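Local atomic coordinates of tRNA (guanine(6)-N2)-methyltransferase (PDB entry 3TMA), a protein that transfers a methyl group from S-adenosyl-L-methionine to N2 of the guanosine at position 6 of tRNA(Phe). Residues A[112-117]-A[128-133]; A[176-181]-A[217-222]; A[265-270]-A[304-309]. All coordinates share one frame; numbering follows the deposited sequence.

Contact 1: A[112-117]-A[128-133]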
loop_
_atom_site.group_PDB
_atom_site.type_symbol
_atom_site.label_atom_id
_atom_site.label_comp_id
_atom_site.label_asym_id
_atom_site.label_seq_id
_atom_site.Cartn_x
_atom_site.Cartn_y
_atom_site.Cartn_z
ATOM N N PHE A 112 -6.920 12.117 23.028
ATOM C CA PHE A 112 -7.517 11.496 21.822
ATOM C C PHE A 112 -8.063 12.547 20.873
ATOM O O PHE A 112 -8.084 13.776 21.206
ATOM C CB PHE A 112 -8.599 10.462 22.204
ATOM C CG PHE A 112 -9.944 11.095 22.596
ATOM C CD1 PHE A 112 -10.054 11.867 23.745
ATOM C CD2 PHE A 112 -11.054 10.976 21.771
ATOM C CE1 PHE A 112 -11.283 12.510 24.098
ATOM C CE2 PHE A 112 -12.287 11.545 22.119
ATOM C CZ PHE A 112 -12.401 12.340 23.290
ATOM N N ARG A 113 -8.530 12.099 19.698
ATOM C CA ARG A 113 -9.389 12.946 18.887
ATOM C C ARG A 113 -10.320 12.023 18.133
ATOM O O ARG A 113 -10.084 10.817 18.115
ATOM C CB ARG A 113 -8.575 13.822 17.920
ATOM C CG ARG A 113 -7.899 13.066 16.774
ATOM C CD ARG A 113 -7.419 14.074 15.721
ATOM N NE ARG A 113 -8.587 14.593 15.017
ATOM C CZ ARG A 113 -8.594 15.679 14.247
ATOM N NH1 ARG A 113 -7.485 16.407 14.095
ATOM N NH2 ARG A 113 -9.735 16.061 13.665
ATOM N N VAL A 114 -11.376 12.587 17.533
ATOM C CA VAL A 114 -12.258 11.848 16.622
ATOM C C VAL A 114 -11.916 12.301 15.185
ATOM O O VAL A 114 -11.667 13.491 14.935
ATOM C CB VAL A 114 -13.750 12.133 16.898
ATOM C CG1 VAL A 114 -14.666 11.304 15.968
ATOM C CG2 VAL A 114 -14.123 11.836 18.378
ATOM N N GLU A 115 -11.804 11.343 14.275
ATOM C CA GLU A 115 -11.638 11.638 12.856
ATOM C C GLU A 115 -12.880 11.070 12.179
ATOM O O GLU A 115 -13.136 9.851 12.248
ATOM C CB GLU A 115 -10.376 10.961 12.330
ATOM C CG GLU A 115 -9.093 11.645 12.804
ATOM C CD GLU A 115 -7.814 10.981 12.265
ATOM O OE1 GLU A 115 -7.915 9.944 11.567
ATOM O OE2 GLU A 115 -6.711 11.490 12.568
ATOM N N ALA A 116 -13.719 11.947 11.634
ATOM C CA ALA A 116 -14.940 11.463 10.969
ATOM C C ALA A 116 -14.826 11.638 9.471
ATOM O O ALA A 116 -14.225 12.595 9.007
ATOM C CB ALA A 116 -16.184 12.183 11.499
ATOM N N ARG A 117 -15.378 10.704 8.701
ATOM C CA ARG A 117 -15.355 10.815 7.239
ATOM C C ARG A 117 -16.758 10.483 6.763
ATOM O O ARG A 117 -17.474 9.711 7.413
ATOM C CB ARG A 117 -14.384 9.785 6.645
ATOM C CG ARG A 117 -12.919 10.038 6.936
ATOM C CD ARG A 117 -12.057 8.952 6.286
ATOM N NE ARG A 117 -10.641 9.083 6.640
ATOM N N GLU A 128 -19.017 18.348 12.554
ATOM C CA GLU A 128 -20.141 18.198 13.537
ATOM C C GLU A 128 -20.133 16.839 14.268
ATOM O O GLU A 128 -20.472 16.744 15.480
ATOM C CB GLU A 128 -21.501 18.367 12.870
ATOM C CG GLU A 128 -21.918 19.802 12.619
ATOM C CD GLU A 128 -23.255 19.888 11.873
ATOM O OE1 GLU A 128 -23.278 19.605 10.655
ATOM O OE2 GLU A 128 -24.286 20.214 12.503
ATOM N N VAL A 129 -19.844 15.781 13.508
ATOM C CA VAL A 129 -19.767 14.435 14.050
ATOM C C VAL A 129 -18.613 14.379 15.048
ATOM O O VAL A 129 -18.754 13.825 16.139
ATOM C CB VAL A 129 -19.535 13.388 12.931
ATOM C CG1 VAL A 129 -19.246 11.997 13.536
ATOM C CG2 VAL A 129 -20.776 13.275 11.999
ATOM N N GLU A 130 -17.453 14.913 14.662
ATOM C CA GLU A 130 -16.309 14.944 15.575
ATOM C C GLU A 130 -16.622 15.676 16.868
ATOM O O GLU A 130 -16.235 15.239 17.972
ATOM C CB GLU A 130 -15.066 15.531 14.896
ATOM C CG GLU A 130 -14.635 14.653 13.674
ATOM C CD GLU A 130 -13.492 15.290 12.831
ATOM O OE1 GLU A 130 -13.083 16.418 13.159
ATOM O OE2 GLU A 130 -13.021 14.666 11.833
ATOM N N ARG A 131 -17.306 16.790 16.777
ATOM C CA ARG A 131 -17.596 17.524 18.004
ATOM C C ARG A 131 -18.565 16.761 18.891
ATOM O O ARG A 131 -18.318 16.597 20.085
ATOM C CB ARG A 131 -18.119 18.930 17.733
ATOM C CG ARG A 131 -18.686 19.604 18.984
ATOM C CD ARG A 131 -18.784 21.086 18.756
ATOM N NE ARG A 131 -19.905 21.446 17.906
ATOM C CZ ARG A 131 -21.108 21.769 18.372
ATOM N NH1 ARG A 131 -22.064 22.166 17.528
ATOM N NH2 ARG A 131 -21.337 21.756 19.691
ATOM N N ARG A 132 -19.674 16.292 18.312
ATOM C CA ARG A 132 -20.707 15.619 19.114
ATOM C C ARG A 132 -20.174 14.300 19.769
ATOM O O ARG A 132 -20.292 14.090 20.978
ATOM C CB ARG A 132 -21.937 15.321 18.249
ATOM C CG ARG A 132 -23.022 14.473 18.989
ATOM C CD ARG A 132 -23.931 15.368 19.871
ATOM N NE ARG A 132 -24.631 16.338 19.032
ATOM C CZ ARG A 132 -25.925 16.259 18.738
ATOM N NH1 ARG A 132 -26.668 15.278 19.253
ATOM N NH2 ARG A 132 -26.465 17.140 17.912
ATOM N N VAL A 133 -19.511 13.479 18.972
ATOM C CA VAL A 133 -18.908 12.235 19.468
ATOM C C VAL A 133 -17.750 12.495 20.465
ATOM O O VAL A 133 -17.781 11.987 21.564
ATOM C CB VAL A 133 -18.512 11.306 18.319
ATOM C CG1 VAL A 133 -17.666 10.078 18.836
ATOM C CG2 VAL A 133 -19.809 10.798 17.591
#
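Arg-113 reaches Glu-130 by a loose salt bridge, NH2 to OE1 at 3.4 Å, with the guanidinium and carboxylate planes nearly perpendicular (85°). A bend at chi3 (-72°) turns the guanidinium back over its own strand, where NE donates to the Val-114 carbonyl O at 3.3 Å from above the carbonyl plane; NH1 hydrogen-bonds Leu-147 O. Val-114 points at the helix: its CG1 lies along Glu-130 CA and CG, while CG2 meets Val-133 CG1 at 4.0 Å. Glu-115 faces away from the helix and pairs its carboxylate with Arg-153 of strand 152-159. Ala-116 again directs its CB toward the helix, where it touches both Val-129 CG1 (3.7 Å) and Glu-130 CG (3.6 Å). The same residue's N donates to Glu-130 OE2 at 2.8 Å, almost straight at 175°, on the anti lone pair. Beyond CG the glutamate chain is extended, which carries its carboxylate from the helix to the strand backbone. Strand 112-119 is outermost in the N-terminal mixed sheet and, with helix 126-141 and strand 152-159, forms a beta-alpha-beta unit. Arg-113 and Glu-115 make backbone bonds to strand 152-159, whereas Ala-116 N is met by the carboxylate. With one oxygen on a peptide N-H and the other beside an arginine, Glu-130 is probably stabilised in its charged form.

Contact 2: A[176-181]-A[217-222]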
loop_
_atom_site.group_PDB
_atom_site.type_symbol
_atom_site.label_atom_id
_atom_site.label_comp_id
_atom_site.label_asym_id
_atom_site.label_seq_id
_atom_site.Cartn_x
_atom_site.Cartn_y
_atom_site.Cartn_z
ATOM N N ARG A 176 5.182 2.739 6.440
ATOM C CA ARG A 176 6.405 3.471 6.823
ATOM C C ARG A 176 7.608 2.576 7.158
ATOM O O ARG A 176 8.569 3.026 7.773
ATOM C CB ARG A 176 6.135 4.393 8.005
ATOM C CG ARG A 176 5.150 5.478 7.687
ATOM C CD ARG A 176 5.844 6.663 7.003
ATOM N NE ARG A 176 5.120 7.903 7.289
ATOM C CZ ARG A 176 4.134 8.386 6.538
ATOM N NH1 ARG A 176 3.777 7.761 5.423
ATOM N NH2 ARG A 176 3.519 9.509 6.892
ATOM N N ARG A 177 7.624 1.349 6.656
ATOM C CA ARG A 177 8.842 0.541 6.737
ATOM C C ARG A 177 9.928 1.067 5.789
ATOM O O ARG A 177 9.622 1.768 4.791
ATOM C CB ARG A 177 8.532 -0.944 6.522
ATOM C CG ARG A 177 7.705 -1.272 5.261
ATOM C CD ARG A 177 7.480 -2.769 5.175
ATOM N NE ARG A 177 6.770 -3.139 3.942
ATOM C CZ ARG A 177 5.451 -3.044 3.768
ATOM N NH1 ARG A 177 4.683 -2.548 4.731
ATOM N NH2 ARG A 177 4.892 -3.417 2.613
ATOM N N PHE A 178 11.183 0.747 6.106
ATOM C CA PHE A 178 12.339 1.161 5.311
ATOM C C PHE A 178 12.446 2.690 5.139
ATOM O O PHE A 178 12.586 3.159 4.007
ATOM C CB PHE A 178 12.351 0.442 3.938
ATOM C CG PHE A 178 12.125 -1.037 4.040
ATOM C CD1 PHE A 178 12.850 -1.782 4.959
ATOM C CD2 PHE A 178 11.144 -1.674 3.278
ATOM C CE1 PHE A 178 12.617 -3.159 5.112
ATOM C CE2 PHE A 178 10.925 -3.064 3.387
ATOM C CZ PHE A 178 11.660 -3.804 4.307
ATOM N N PRO A 179 12.404 3.464 6.257
ATOM C CA PRO A 179 12.373 4.918 6.181
ATOM C C PRO A 179 13.671 5.499 5.580
ATOM O O PRO A 179 13.628 6.540 4.936
ATOM C CB PRO A 179 12.191 5.359 7.649
ATOM C CG PRO A 179 12.811 4.239 8.461
ATOM C CD PRO A 179 12.403 2.989 7.649
ATOM N N LYS A 180 14.796 4.810 5.731
ATOM C CA LYS A 180 16.032 5.269 5.096
ATOM C C LYS A 180 15.919 5.323 3.561
ATOM O O LYS A 180 16.559 6.139 2.914
ATOM C CB LYS A 180 17.232 4.416 5.519
ATOM C CG LYS A 180 17.984 4.909 6.768
ATOM C CD LYS A 180 19.010 3.866 7.261
ATOM C CE LYS A 180 18.958 3.690 8.786
ATOM N NZ LYS A 180 19.670 4.766 9.557
ATOM N N ALA A 181 15.088 4.472 2.975
ATOM C CA ALA A 181 14.848 4.556 1.538
ATOM C C ALA A 181 13.702 5.516 1.153
ATOM O O ALA A 181 13.442 5.711 -0.025
ATOM C CB ALA A 181 14.615 3.182 0.960
ATOM N N ILE A 217 11.921 -0.893 -3.839
ATOM C CA ILE A 217 11.471 -2.146 -4.455
ATOM C C ILE A 217 12.411 -3.328 -4.131
ATOM O O ILE A 217 11.935 -4.418 -3.761
ATOM C CB ILE A 217 11.317 -2.010 -5.969
ATOM C CG1 ILE A 217 10.089 -1.157 -6.290
ATOM C CG2 ILE A 217 11.110 -3.365 -6.609
ATOM C CD1 ILE A 217 10.094 -0.641 -7.767
ATOM N N ALA A 218 13.728 -3.090 -4.200
ATOM C CA ALA A 218 14.706 -4.130 -3.839
ATOM C C ALA A 218 14.572 -4.599 -2.384
ATOM O O ALA A 218 14.681 -5.802 -2.107
ATOM C CB ALA A 218 16.184 -3.653 -4.113
ATOM N N LEU A 219 14.360 -3.656 -1.459
ATOM C CA LEU A 219 14.291 -3.996 -0.052
ATOM C C LEU A 219 13.006 -4.768 0.184
ATOM O O LEU A 219 13.008 -5.716 0.971
ATOM C CB LEU A 219 14.293 -2.699 0.819
ATOM C CG LEU A 219 15.562 -1.821 0.675
ATOM C CD1 LEU A 219 15.345 -0.401 1.257
ATOM C CD2 LEU A 219 16.741 -2.488 1.370
ATOM N N GLU A 220 11.876 -4.303 -0.394
ATOM C CA GLU A 220 10.611 -5.042 -0.259
ATOM C C GLU A 220 10.721 -6.489 -0.766
ATOM O O GLU A 220 10.262 -7.467 -0.092
ATOM C CB GLU A 220 9.450 -4.305 -0.930
ATOM C CG GLU A 220 8.063 -4.970 -0.672
ATOM C CD GLU A 220 7.545 -4.833 0.804
ATOM O OE1 GLU A 220 8.116 -4.071 1.613
ATOM O OE2 GLU A 220 6.566 -5.513 1.151
ATOM N N ALA A 221 11.340 -6.638 -1.934
ATOM C CA ALA A 221 11.558 -7.954 -2.513
ATOM C C ALA A 221 12.443 -8.839 -1.586
ATOM O O ALA A 221 12.131 -10.011 -1.333
ATOM C CB ALA A 221 12.241 -7.800 -3.889
ATOM N N ALA A 222 13.587 -8.305 -1.154
ATOM C CA ALA A 222 14.523 -9.084 -0.297
ATOM C C ALA A 222 13.863 -9.479 1.011
ATOM O O ALA A 222 13.937 -10.643 1.426
ATOM C CB ALA A 222 15.816 -8.306 -0.020
#
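Arg-177 and Glu-220 join the loop before helix 189-198 to helix 216-225 of the Rossmann-fold methyltransferase domain by a side-on, two-nitrogen salt bridge. Beginning at the arginine's CB, that atom lies over one face of the Phe-178 ring, offset toward the rim. From CG the chain runs extended to NE, taking CD to 3.8 Å from Glu-220 OE1. NE then donates to OE1 at 2.8 Å and 172°, with the oxygen in the guanidinium plane and met on its syn side, a little out of the carboxylate plane. NH2 binds OE2 less well, at 3.1 Å and 144°, from above the carboxylate plane, and also meets Arg-71 O; NH1 has a weak bond to Leu-174 O. The buried carboxylate has further partners, Arg-71 NH1 at OE1 and Gln-193 NE2 at OE2, so several groups fix its rotation. On the opposite face of the Phe-178 ring, Leu-219 CB makes a CH-pi contact 4.1 Å from the centroid and 11° off the normal. Ala-181, next to Thr-216 of the S-adenosyl-L-methionine site inferred by similarity, closes the contact with its CB 3.7 Å from Leu-219 CD1.

Contact 3: A[265-270]-A[304-309]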
loop_
_atom_site.group_PDB
_atom_site.type_symbol
_atom_site.label_atom_id
_atom_site.label_comp_id
_atom_site.label_asym_id
_atom_site.label_seq_id
_atom_site.Cartn_x
_atom_site.Cartn_y
_atom_site.Cartn_z
ATOM N N HIS A 265 20.683 -0.006 -20.992
ATOM C CA HIS A 265 21.636 -1.040 -21.396
ATOM C C HIS A 265 21.798 -2.128 -20.330
ATOM O O HIS A 265 22.934 -2.500 -19.970
ATOM C CB HIS A 265 23.001 -0.406 -21.660
ATOM C CG HIS A 265 22.977 0.639 -22.729
ATOM N ND1 HIS A 265 22.800 0.332 -24.064
ATOM C CD2 HIS A 265 23.074 1.991 -22.658
ATOM C CE1 HIS A 265 22.785 1.453 -24.765
ATOM N NE2 HIS A 265 22.944 2.473 -23.936
ATOM N N LEU A 266 20.673 -2.632 -19.828
ATOM C CA LEU A 266 20.664 -3.625 -18.734
ATOM C C LEU A 266 21.590 -4.826 -18.893
ATOM O O LEU A 266 22.236 -5.253 -17.919
ATOM C CB LEU A 266 19.241 -4.115 -18.448
ATOM C CG LEU A 266 18.300 -3.069 -17.842
ATOM C CD1 LEU A 266 16.912 -3.646 -17.790
ATOM C CD2 LEU A 266 18.816 -2.634 -16.473
ATOM N N PRO A 267 21.690 -5.379 -20.125
ATOM C CA PRO A 267 22.617 -6.512 -20.248
ATOM C C PRO A 267 24.119 -6.186 -20.079
ATOM O O PRO A 267 24.892 -7.111 -19.878
ATOM C CB PRO A 267 22.306 -7.086 -21.633
ATOM C CG PRO A 267 20.927 -6.484 -22.014
ATOM C CD PRO A 267 20.953 -5.128 -21.378
ATOM N N ARG A 268 24.521 -4.911 -20.051
ATOM C CA ARG A 268 25.915 -4.542 -19.749
ATOM C C ARG A 268 26.213 -4.800 -18.255
ATOM O O ARG A 268 27.375 -4.829 -17.831
ATOM C CB ARG A 268 26.176 -3.057 -20.064
ATOM C CG ARG A 268 26.223 -2.676 -21.557
ATOM C CD ARG A 268 26.566 -1.192 -21.786
ATOM N NE ARG A 268 26.271 -0.748 -23.147
ATOM C CZ ARG A 268 26.480 0.485 -23.612
ATOM N NH1 ARG A 268 27.011 1.428 -22.841
ATOM N NH2 ARG A 268 26.198 0.771 -24.872
ATOM N N PHE A 269 25.165 -4.968 -17.455
ATOM C CA PHE A 269 25.280 -4.910 -15.981
ATOM C C PHE A 269 24.698 -6.102 -15.220
ATOM O O PHE A 269 25.165 -6.425 -14.120
ATOM C CB PHE A 269 24.590 -3.637 -15.466
ATOM C CG PHE A 269 25.174 -2.377 -16.028
ATOM C CD1 PHE A 269 26.393 -1.888 -15.546
ATOM C CD2 PHE A 269 24.559 -1.720 -17.086
ATOM C CE1 PHE A 269 26.968 -0.727 -16.090
ATOM C CE2 PHE A 269 25.132 -0.551 -17.641
ATOM C CZ PHE A 269 26.327 -0.063 -17.144
ATOM N N PHE A 270 23.628 -6.698 -15.752
ATOM C CA PHE A 270 22.909 -7.753 -15.022
ATOM C C PHE A 270 22.801 -9.033 -15.821
ATOM O O PHE A 270 22.608 -8.975 -17.031
ATOM C CB PHE A 270 21.474 -7.258 -14.640
ATOM C CG PHE A 270 21.492 -6.027 -13.745
ATOM C CD1 PHE A 270 22.024 -6.117 -12.446
ATOM C CD2 PHE A 270 21.104 -4.783 -14.235
ATOM C CE1 PHE A 270 22.108 -4.999 -11.613
ATOM C CE2 PHE A 270 21.129 -3.637 -13.394
ATOM C CZ PHE A 270 21.652 -3.756 -12.071
ATOM N N LEU A 304 13.575 -7.876 -22.009
ATOM C CA LEU A 304 13.250 -9.097 -22.753
ATOM C C LEU A 304 14.473 -9.996 -22.893
ATOM O O LEU A 304 14.366 -11.234 -22.843
ATOM C CB LEU A 304 12.727 -8.736 -24.165
ATOM C CG LEU A 304 12.229 -9.909 -25.005
ATOM C CD1 LEU A 304 10.903 -10.393 -24.470
ATOM C CD2 LEU A 304 12.069 -9.485 -26.474
ATOM N N ALA A 305 15.641 -9.372 -23.061
ATOM C CA ALA A 305 16.866 -10.119 -23.273
ATOM C C ALA A 305 17.401 -10.747 -21.981
ATOM O O ALA A 305 18.302 -11.569 -22.042
ATOM C CB ALA A 305 17.928 -9.236 -23.904
ATOM N N LEU A 306 16.908 -10.277 -20.827
ATOM C CA LEU A 306 17.322 -10.776 -19.528
ATOM C C LEU A 306 16.279 -11.660 -18.863
ATOM O O LEU A 306 16.350 -11.910 -17.656
ATOM C CB LEU A 306 17.691 -9.598 -18.591
ATOM C CG LEU A 306 18.947 -8.806 -19.100
ATOM C CD1 LEU A 306 19.398 -7.825 -18.034
ATOM C CD2 LEU A 306 20.089 -9.688 -19.472
ATOM N N LEU A 307 15.327 -12.159 -19.636
ATOM C CA LEU A 307 14.355 -13.143 -19.124
ATOM C C LEU A 307 14.441 -14.472 -19.885
ATOM O O LEU A 307 14.662 -14.468 -21.096
ATOM C CB LEU A 307 12.933 -12.588 -19.257
ATOM C CG LEU A 307 12.606 -11.368 -18.375
ATOM C CD1 LEU A 307 11.228 -10.764 -18.832
ATOM C CD2 LEU A 307 12.594 -11.723 -16.919
ATOM N N PRO A 308 14.126 -15.599 -19.211
ATOM C CA PRO A 308 13.860 -16.841 -19.972
ATOM C C PRO A 308 12.441 -16.796 -20.528
ATOM O O PRO A 308 11.660 -15.923 -20.122
ATOM C CB PRO A 308 13.963 -17.946 -18.902
ATOM C CG PRO A 308 13.506 -17.242 -17.572
ATOM C CD PRO A 308 13.742 -15.710 -17.785
ATOM N N PRO A 309 12.088 -17.732 -21.432
ATOM C CA PRO A 309 10.656 -17.863 -21.755
ATOM C C PRO A 309 9.856 -18.089 -20.461
ATOM O O PRO A 309 10.314 -18.811 -19.581
ATOM C CB PRO A 309 10.592 -19.122 -22.647
ATOM C CG PRO A 309 12.036 -19.440 -23.010
ATOM C CD PRO A 309 12.898 -18.856 -21.953
#
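Leu-266 O accepts two backbone bonds, from Phe-269 N and Phe-270 N, each at 3.0 Å, and this double grip curls 265-270 into a short turn of helical character whose Leu-266, Pro-267 and Phe-270 all touch Leu-306. The turn is further closed by Arg-268 N bonding to His-265 O at 2.9 Å. These bonds lie within the turn; the contacts between the two segments are apolar, and Leu-306 carries nearly all of them. Its CG stands anti to its own carbonyl carbon (chi1 -65°), from where the isobutyl fork lays both methyls against the turn. CD1 reaches Leu-266 CB at 3.7 Å and Phe-270 CB at 4.0 Å, while CD2 lies 4.0 Å from Pro-267 CB. Between them the fork straddles Phe-270 O, which is 3.6 Å from CD1 and equally near CD2. Phe-270 touches through CB and its carbonyl, for its ring leads off elsewhere and has Phe-269 CB over one face. At the outer margin Pro-267 CG comes within 4.5 Å of Ala-305 CB, a marginal touch between two exposed residues.

The leucine is positioned from its backbone as well: Leu-306 pairs with Val-273, just before strand 275-278. Lys-353 NZ bonds the carbonyls of Leu-304 and Leu-307 near the C-terminal end of helix 290-305. The side chain of Leu-266 also lies beside Ala-263, assigned by similarity to the S-adenosyl-L-methionine site. The arrangement belongs to the Rossmann-fold methyltransferase domain: the turn lies in the loop between parallel strands 257-260 and 275-278, and it packs against the end of the helix in the beta-alpha-beta crossover from strand 275-278 to strand 312-317.

How the contacts relate
The contacts follow one another along the chain, each closing before the next opens. Contact 1 lies in the THUMP region, at an edge of the N-terminal seven-stranded sheet; contacts 2 and 3 share the methyltransferase domain, whose own mixed sheet also has seven strands. Centres of contacts 1 and 2 are 34 Å apart, those of 2 and 3 are 24 Å apart, and those of 1 and 3 are 54 Å apart, on opposite sides of the chain's centre. No two of the contacts touch. Contacts 2 and 3 both adjoin residues assigned by similarity to the S-adenosyl-L-methionine site, whereas contact 1 is remote from it, in keeping with an RNA-binding domain fused to a catalytic one.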